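Local atomic coordinates of Alr4995 protein (Nostoc sp., PDB entry 6LRF), a protein that hydrolyses arginine to ornithine and, as a bifunctional enzyme, probably goes on to convert ornithine to proline in its cyclodeaminase half. Residues B[42-47]-B[264-269]; B[194-199]-B[203-208]; B[638-643]-B[662-667]. All blocks are in the same frame, centred on the assembly; numbering follows the deposited sequence.

In the fold
Contacts 1 and 2 both belong to the GME-family region, where arginine hydrolysis is expected, whereas contact 3 lies in the Rossmann-fold region, probably part of the cyclodeaminase half. Contact 1, between 42-47 and 264-269, brings together parts 217 residues apart; contact 2 falls within that span and bridges a short turn. Their centres are about 27 Å apart and their nearest atoms about 14 Å, so they do not touch. Contact 3 comes later in the chain, its centre about 43 Å from that of contact 2 and about 63 Å from that of contact 1, on the opposite side of the chain's centre from contact 1. The enzyme is unliganded here, so no bound substrate relates them.

Contact 1: B[42-47]-B[264-269]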
# COMPACT_ATOMS: atom_id res chain seq x y z
N GLN B 42 -15.42 11.23 -55.09
CA GLN B 42 -16.06 12.08 -56.09
C GLN B 42 -16.67 13.31 -55.43
O GLN B 42 -16.58 14.42 -55.97
CB GLN B 42 -17.13 11.31 -56.87
CG GLN B 42 -16.56 10.32 -57.88
CD GLN B 42 -15.98 11.01 -59.10
OE1 GLN B 42 -16.37 12.13 -59.44
NE2 GLN B 42 -15.05 10.33 -59.78
N GLY B 43 -17.26 13.13 -54.26
CA GLY B 43 -17.82 14.25 -53.52
C GLY B 43 -16.78 15.32 -53.24
O GLY B 43 -17.04 16.51 -53.45
N LEU B 44 -15.61 14.90 -52.76
CA LEU B 44 -14.49 15.81 -52.53
C LEU B 44 -14.02 16.45 -53.83
O LEU B 44 -13.89 17.69 -53.94
CB LEU B 44 -13.33 15.06 -51.86
CG LEU B 44 -12.07 15.89 -51.64
CD1 LEU B 44 -12.40 17.12 -50.81
CD2 LEU B 44 -11.02 15.03 -50.96
N TYR B 45 -13.76 15.59 -54.80
CA TYR B 45 -13.37 15.98 -56.14
C TYR B 45 -14.31 17.04 -56.71
O TYR B 45 -13.87 18.11 -57.16
CB TYR B 45 -13.33 14.74 -57.03
CG TYR B 45 -12.89 15.00 -58.44
CD1 TYR B 45 -11.69 15.65 -58.71
CD2 TYR B 45 -13.66 14.57 -59.51
CE1 TYR B 45 -11.29 15.88 -60.01
CE2 TYR B 45 -13.26 14.79 -60.81
CZ TYR B 45 -12.08 15.45 -61.06
OH TYR B 45 -11.68 15.67 -62.36
N GLN B 46 -15.61 16.75 -56.68
CA GLN B 46 -16.61 17.66 -57.23
C GLN B 46 -16.61 19.01 -56.50
O GLN B 46 -16.63 20.06 -57.15
CB GLN B 46 -18.02 17.03 -57.17
CG GLN B 46 -18.23 15.80 -58.06
CD GLN B 46 -17.98 16.06 -59.53
OE1 GLN B 46 -18.26 17.15 -60.04
NE2 GLN B 46 -17.49 15.04 -60.24
N ILE B 47 -16.59 18.98 -55.17
CA ILE B 47 -16.59 20.21 -54.38
C ILE B 47 -15.36 21.06 -54.67
O ILE B 47 -15.46 22.27 -54.87
CB ILE B 47 -16.63 19.92 -52.87
CG1 ILE B 47 -17.97 19.30 -52.48
CG2 ILE B 47 -16.42 21.20 -52.09
CD1 ILE B 47 -18.00 18.77 -51.05
N CYS B 264 -5.33 14.84 -46.89
CA CYS B 264 -4.45 13.75 -47.32
C CYS B 264 -4.67 13.40 -48.78
O CYS B 264 -3.74 12.96 -49.46
CB CYS B 264 -4.67 12.49 -46.47
SG CYS B 264 -3.87 12.51 -44.85
N LEU B 265 -5.90 13.58 -49.25
CA LEU B 265 -6.30 13.20 -50.60
C LEU B 265 -5.93 14.27 -51.65
O LEU B 265 -6.15 14.06 -52.84
CB LEU B 265 -7.81 12.93 -50.63
CG LEU B 265 -8.20 11.61 -49.94
CD1 LEU B 265 -9.72 11.51 -49.76
CD2 LEU B 265 -7.66 10.42 -50.73
N THR B 266 -5.35 15.38 -51.19
CA THR B 266 -5.04 16.52 -52.04
C THR B 266 -3.60 17.00 -51.84
O THR B 266 -3.01 16.86 -50.77
CB THR B 266 -5.97 17.75 -51.75
OG1 THR B 266 -5.63 18.34 -50.49
CG2 THR B 266 -7.45 17.35 -51.76
N LEU B 267 -3.04 17.61 -52.89
CA LEU B 267 -1.77 18.31 -52.78
C LEU B 267 -1.89 19.64 -53.52
O LEU B 267 -2.20 19.66 -54.72
CB LEU B 267 -0.64 17.46 -53.34
CG LEU B 267 0.75 18.09 -53.36
CD1 LEU B 267 1.25 18.39 -51.96
CD2 LEU B 267 1.71 17.17 -54.09
N ARG B 268 -1.69 20.75 -52.82
CA ARG B 268 -1.70 22.05 -53.48
C ARG B 268 -0.39 22.26 -54.25
O ARG B 268 0.69 22.30 -53.66
CB ARG B 268 -1.90 23.17 -52.45
CG ARG B 268 -1.79 24.57 -53.03
CD ARG B 268 -2.53 25.59 -52.17
NE ARG B 268 -2.35 26.95 -52.68
CZ ARG B 268 -3.16 27.97 -52.39
NH1 ARG B 268 -4.21 27.77 -51.61
NH2 ARG B 268 -2.93 29.17 -52.90
N VAL B 269 -0.48 22.36 -55.57
CA VAL B 269 0.75 22.44 -56.36
C VAL B 269 1.02 23.89 -56.82
O VAL B 269 2.02 24.17 -57.49
CB VAL B 269 0.68 21.49 -57.56
CG1 VAL B 269 0.83 20.07 -57.10
CG2 VAL B 269 -0.65 21.67 -58.31
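Helix 34-49 is laid against a small mixed sheet of the GME-family domain, and Leu44 carries the contact by reaching Leu265 and Thr266, next to strand 267-268. The closest pair of CA atoms, Leu44 CA and Leu265 CA, is 8.8 Å apart, so side chains fill the interval. With CG anti to the backbone N (chi1 177°), Leu44 extends outward from the helix, and its CD2 methyl does the touching. Leu44 CD2 lies 3.9 Å from both Leu265 CB and Leu265 CD1, which sets it against that flank of the leucine, the two side chains slanting past each other. A looser approach, Leu44 CD2 to Thr266 CG2 at 4.3 Å, uses the methyl of the threonine. The hydroxyl OG1 of Thr266 is hydrogen-bonded to the backbone oxygen of Lys263, leaving the apolar branch to meet the helix. Met9 also packs on Leu44, and Phe7 on Thr266; all three touching residues are buried. On the more exposed part of the helix, Gln46 NE2 donates to Gln42 OE1 at 3.2 Å, a fairly straight bond (159° at the hydrogen) that ties successive turns. Strands 53-56, 6-9 and 267-268 form the sheet under this helix, strand 226-229 adding Ile228 beside Leu44 and Ile47, and such helix-on-sheet layering is typical of the alpha/beta propeller domains of the GME family.

Contact 2: B[194-199]-B[203-208]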
# COMPACT_ATOMS: atom_id res chain seq x y z
N ARG B 194 5.31 25.04 -27.26
CA ARG B 194 5.91 26.32 -26.93
C ARG B 194 6.20 27.08 -28.24
O ARG B 194 5.93 28.28 -28.35
CB ARG B 194 7.20 26.12 -26.11
CG ARG B 194 7.30 26.90 -24.80
CD ARG B 194 8.60 26.54 -24.03
NE ARG B 194 8.61 25.14 -23.63
CZ ARG B 194 9.69 24.35 -23.60
NH1 ARG B 194 10.87 24.83 -23.94
NH2 ARG B 194 9.58 23.07 -23.23
N LEU B 195 6.73 26.38 -29.25
CA LEU B 195 7.11 27.03 -30.51
C LEU B 195 5.90 27.58 -31.23
O LEU B 195 5.95 28.69 -31.77
CB LEU B 195 7.85 26.05 -31.42
CG LEU B 195 8.31 26.58 -32.80
CD1 LEU B 195 9.21 27.82 -32.66
CD2 LEU B 195 9.03 25.47 -33.57
N ILE B 196 4.82 26.80 -31.26
CA ILE B 196 3.57 27.20 -31.89
C ILE B 196 3.03 28.46 -31.25
O ILE B 196 2.55 29.39 -31.92
CB ILE B 196 2.52 26.07 -31.79
CG1 ILE B 196 2.92 24.89 -32.68
CG2 ILE B 196 1.16 26.59 -32.18
CD1 ILE B 196 2.06 23.66 -32.49
N GLU B 197 3.13 28.49 -29.93
CA GLU B 197 2.55 29.59 -29.17
C GLU B 197 3.40 30.86 -29.32
O GLU B 197 2.86 31.96 -29.24
CB GLU B 197 2.34 29.17 -27.71
CG GLU B 197 1.19 28.15 -27.55
CD GLU B 197 1.27 27.31 -26.27
OE1 GLU B 197 2.04 27.66 -25.37
OE2 GLU B 197 0.55 26.29 -26.16
N MSE B 198 4.70 30.72 -29.59
CA MSE B 198 5.53 31.90 -29.87
C MSE B 198 5.31 32.48 -31.28
O MSE B 198 5.47 33.68 -31.50
CB MSE B 198 7.02 31.58 -29.70
CG MSE B 198 7.49 31.55 -28.25
SE MSE B 198 9.40 31.19 -28.08
CE MSE B 198 9.47 29.41 -28.85
N ARG B 199 4.92 31.64 -32.23
CA ARG B 199 4.83 32.06 -33.63
C ARG B 199 3.41 32.45 -34.04
O ARG B 199 3.19 33.16 -35.03
CB ARG B 199 5.33 30.95 -34.55
CG ARG B 199 6.81 30.65 -34.40
CD ARG B 199 7.62 31.68 -35.12
NE ARG B 199 9.05 31.41 -35.09
CZ ARG B 199 9.85 31.62 -36.13
NH1 ARG B 199 9.35 32.09 -37.27
NH2 ARG B 199 11.15 31.37 -36.03
N GLU B 203 -5.35 34.68 -30.52
CA GLU B 203 -6.62 34.91 -31.23
C GLU B 203 -6.65 34.20 -32.58
O GLU B 203 -7.73 33.90 -33.10
CB GLU B 203 -6.87 36.41 -31.45
CG GLU B 203 -6.18 37.34 -30.47
CD GLU B 203 -4.73 37.63 -30.86
OE1 GLU B 203 -3.85 37.45 -30.00
OE2 GLU B 203 -4.50 38.02 -32.03
N LYS B 204 -5.47 33.94 -33.14
CA LYS B 204 -5.35 33.22 -34.42
C LYS B 204 -5.22 31.71 -34.23
O LYS B 204 -5.28 30.94 -35.20
CB LYS B 204 -4.15 33.75 -35.21
CG LYS B 204 -4.20 35.24 -35.54
CD LYS B 204 -5.24 35.52 -36.60
CE LYS B 204 -4.97 36.86 -37.26
NZ LYS B 204 -6.05 37.21 -38.23
N ARG B 205 -5.05 31.27 -32.98
CA ARG B 205 -5.01 29.84 -32.67
C ARG B 205 -6.40 29.26 -32.46
O ARG B 205 -7.18 29.75 -31.64
CB ARG B 205 -4.15 29.58 -31.43
CG ARG B 205 -2.75 30.16 -31.52
CD ARG B 205 -1.74 29.41 -30.66
NE ARG B 205 -2.00 29.50 -29.22
CZ ARG B 205 -1.46 30.42 -28.41
NH1 ARG B 205 -0.64 31.34 -28.89
NH2 ARG B 205 -1.74 30.41 -27.12
N ILE B 206 -6.71 28.21 -33.21
CA ILE B 206 -7.94 27.47 -33.03
C ILE B 206 -7.61 26.06 -32.57
O ILE B 206 -7.52 25.14 -33.39
CB ILE B 206 -8.77 27.42 -34.33
CG1 ILE B 206 -8.89 28.82 -34.94
CG2 ILE B 206 -10.14 26.77 -34.07
CD1 ILE B 206 -9.55 28.85 -36.31
N ALA B 207 -7.39 25.91 -31.27
CA ALA B 207 -7.09 24.59 -30.71
C ALA B 207 -8.37 23.77 -30.63
O ALA B 207 -9.40 24.27 -30.18
CB ALA B 207 -6.44 24.72 -29.34
N ILE B 208 -8.32 22.53 -31.08
CA ILE B 208 -9.54 21.72 -31.18
C ILE B 208 -9.57 20.57 -30.18
O ILE B 208 -8.54 20.10 -29.72
CB ILE B 208 -9.72 21.13 -32.59
CG1 ILE B 208 -8.61 20.13 -32.90
CG2 ILE B 208 -9.77 22.24 -33.62
CD1 ILE B 208 -8.90 19.23 -34.08
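Arg205 has CG anti to its carbonyl carbon (chi1 -54°) and a bend at chi3 (-65°), which together bring one face of its guanidinium against Glu197 CG. The glutamate also has CG anti to its carbonyl carbon, and its chain runs on extended, crossing the arginine at about a right angle. As a result the aliphatic part of Glu197 meets the flat group: Glu197 CG stands over the centre of that face, 3.6 Å from Arg205 CZ. The charged ends miss each other, Glu197 OE2 and Arg205 NH2 being 4.8 Å apart, with the two planes 34° out of parallel; any attraction would therefore act at a distance. Arg205 NH1 also passes Glu197 O at 3.6 Å, but its hydrogen bond goes to the backbone oxygen of Val200, in the turn just beyond the helix. Nearer the strand, Arg205 CD lies 4.3 Å from Ile196 CG2. With an alanine in place of Arg205, Val200 O would probably lose this side-chain donor and Glu197 CG the flat group it rests on. Linking helix 190-199 to strand 205-207, which runs parallel to strand 181-183, the contact is typical of a beta-alpha-beta crossover.

Contact 3: B[638-643]-B[662-667]; sequences HSIGVG and VTKLSD
Lys664 and Leu665, in the last turn of helix 659-665, meet Ser639 and Ile640 of helix 637-645. Val662, a turn earlier, packs on Asp656 at the end of strand 651-656. Lys664 bends at chi2 and chi4, crossing Ile640 at about a right angle and bringing Lys664 NZ to 4.0 Å from Ile640 CG2, an ammonium beside a methyl. Arg601 of the second subunit also packs on Ile640, so this edge lies close to a subunit interface. Leu665 does most of the work. Leu665 CD1 lies 3.6 Å from Ser639 CB, while Leu665 CD2 presses to 3.3 Å from Ser639 O and passes Ile640 CA at 3.9 Å. The chi2 of 147°, well short of a staggered value, suggests that the isobutyl group is turned to fit a tight place. Gly643 helps to make that fit possible, since a CB there would come within 3.2 Å of Leu665 CD2. Ser666 is the first residue to leave helical geometry, and Ser666 OG donates to Val662 O at 2.8 Å from above the carbonyl plane (38° out of it). At Asp667 the backbone N donates to Lys664 O at 3.2 Å, continuing the turn.

Both helices follow neighbouring parallel strands of the Rossmann-type sheet, and Leu665 also touches Met632 and Cys654 of those strands. Chemically the join is mostly van der Waals, with a methyl against a carbonyl oxygen and an ammonium beside a methyl. Ser639 O is already bonded to Gly643 N, and Ser639 OG to Ser635 OG, which is consistent with shape fit, not polar pairing, holding these two segments together.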
# COMPACT_ATOMS: atom_id res chain seq x y z
N HIS B 638 2.14 20.35 5.61
CA HIS B 638 1.44 21.61 5.73
C HIS B 638 0.04 21.38 6.26
O HIS B 638 -0.49 22.20 7.02
CB HIS B 638 1.41 22.35 4.40
CG HIS B 638 2.78 22.64 3.88
ND1 HIS B 638 3.45 23.81 4.17
CD2 HIS B 638 3.63 21.89 3.14
CE1 HIS B 638 4.65 23.78 3.61
NE2 HIS B 638 4.78 22.63 2.98
N SER B 639 -0.55 20.26 5.89
CA SER B 639 -1.90 19.94 6.34
C SER B 639 -1.92 19.67 7.85
O SER B 639 -2.88 20.05 8.54
CB SER B 639 -2.45 18.74 5.56
OG SER B 639 -2.64 19.08 4.20
N ILE B 640 -0.87 19.03 8.36
CA ILE B 640 -0.80 18.72 9.79
C ILE B 640 -0.62 20.01 10.57
O ILE B 640 -1.27 20.22 11.60
CB ILE B 640 0.34 17.74 10.12
CG1 ILE B 640 0.06 16.37 9.51
CG2 ILE B 640 0.52 17.60 11.64
CD1 ILE B 640 1.22 15.38 9.66
N GLY B 641 0.27 20.87 10.07
CA GLY B 641 0.53 22.15 10.70
C GLY B 641 -0.71 23.02 10.75
O GLY B 641 -1.05 23.60 11.80
N VAL B 642 -1.40 23.11 9.62
CA VAL B 642 -2.70 23.77 9.56
C VAL B 642 -3.69 23.12 10.54
O VAL B 642 -4.42 23.80 11.24
CB VAL B 642 -3.26 23.72 8.14
CG1 VAL B 642 -4.73 24.05 8.13
CG2 VAL B 642 -2.49 24.68 7.24
N GLY B 643 -3.72 21.80 10.56
CA GLY B 643 -4.61 21.10 11.47
C GLY B 643 -4.38 21.49 12.92
O GLY B 643 -5.34 21.82 13.63
N VAL B 662 -4.30 10.99 5.64
CA VAL B 662 -5.75 11.15 5.65
C VAL B 662 -6.30 10.66 6.98
O VAL B 662 -7.09 11.36 7.62
CB VAL B 662 -6.43 10.38 4.50
CG1 VAL B 662 -7.94 10.35 4.68
CG2 VAL B 662 -6.08 11.02 3.16
N THR B 663 -5.84 9.49 7.43
CA THR B 663 -6.33 8.93 8.69
C THR B 663 -5.92 9.80 9.89
O THR B 663 -6.67 9.89 10.86
CB THR B 663 -5.85 7.47 8.90
OG1 THR B 663 -6.66 6.85 9.90
CG2 THR B 663 -4.39 7.40 9.34
N LYS B 664 -4.76 10.44 9.82
CA LYS B 664 -4.35 11.36 10.88
C LYS B 664 -5.34 12.53 10.92
O LYS B 664 -6.06 12.69 11.91
CB LYS B 664 -2.92 11.87 10.66
CG LYS B 664 -2.45 13.00 11.61
CD LYS B 664 -3.05 12.98 13.03
CE LYS B 664 -2.12 13.57 14.08
NZ LYS B 664 -1.60 14.95 13.77
N LEU B 665 -5.36 13.33 9.86
CA LEU B 665 -6.15 14.56 9.85
C LEU B 665 -7.66 14.36 10.04
O LEU B 665 -8.38 15.31 10.34
CB LEU B 665 -5.88 15.31 8.55
CG LEU B 665 -4.41 15.77 8.54
CD1 LEU B 665 -3.79 15.79 7.15
CD2 LEU B 665 -4.28 17.14 9.21
N SER B 666 -8.14 13.12 9.91
CA SER B 666 -9.58 12.87 10.02
C SER B 666 -10.04 12.56 11.44
O SER B 666 -11.15 12.07 11.63
CB SER B 666 -9.98 11.72 9.09
OG SER B 666 -9.78 12.08 7.73
N ASP B 667 -9.21 12.86 12.44
CA ASP B 667 -9.61 12.63 13.83
C ASP B 667 -10.32 13.85 14.45
O ASP B 667 -9.81 14.49 15.37
CB ASP B 667 -8.39 12.22 14.68
CG ASP B 667 -7.29 13.27 14.69
OD1 ASP B 667 -7.40 14.29 13.97
OD2 ASP B 667 -6.30 13.07 15.43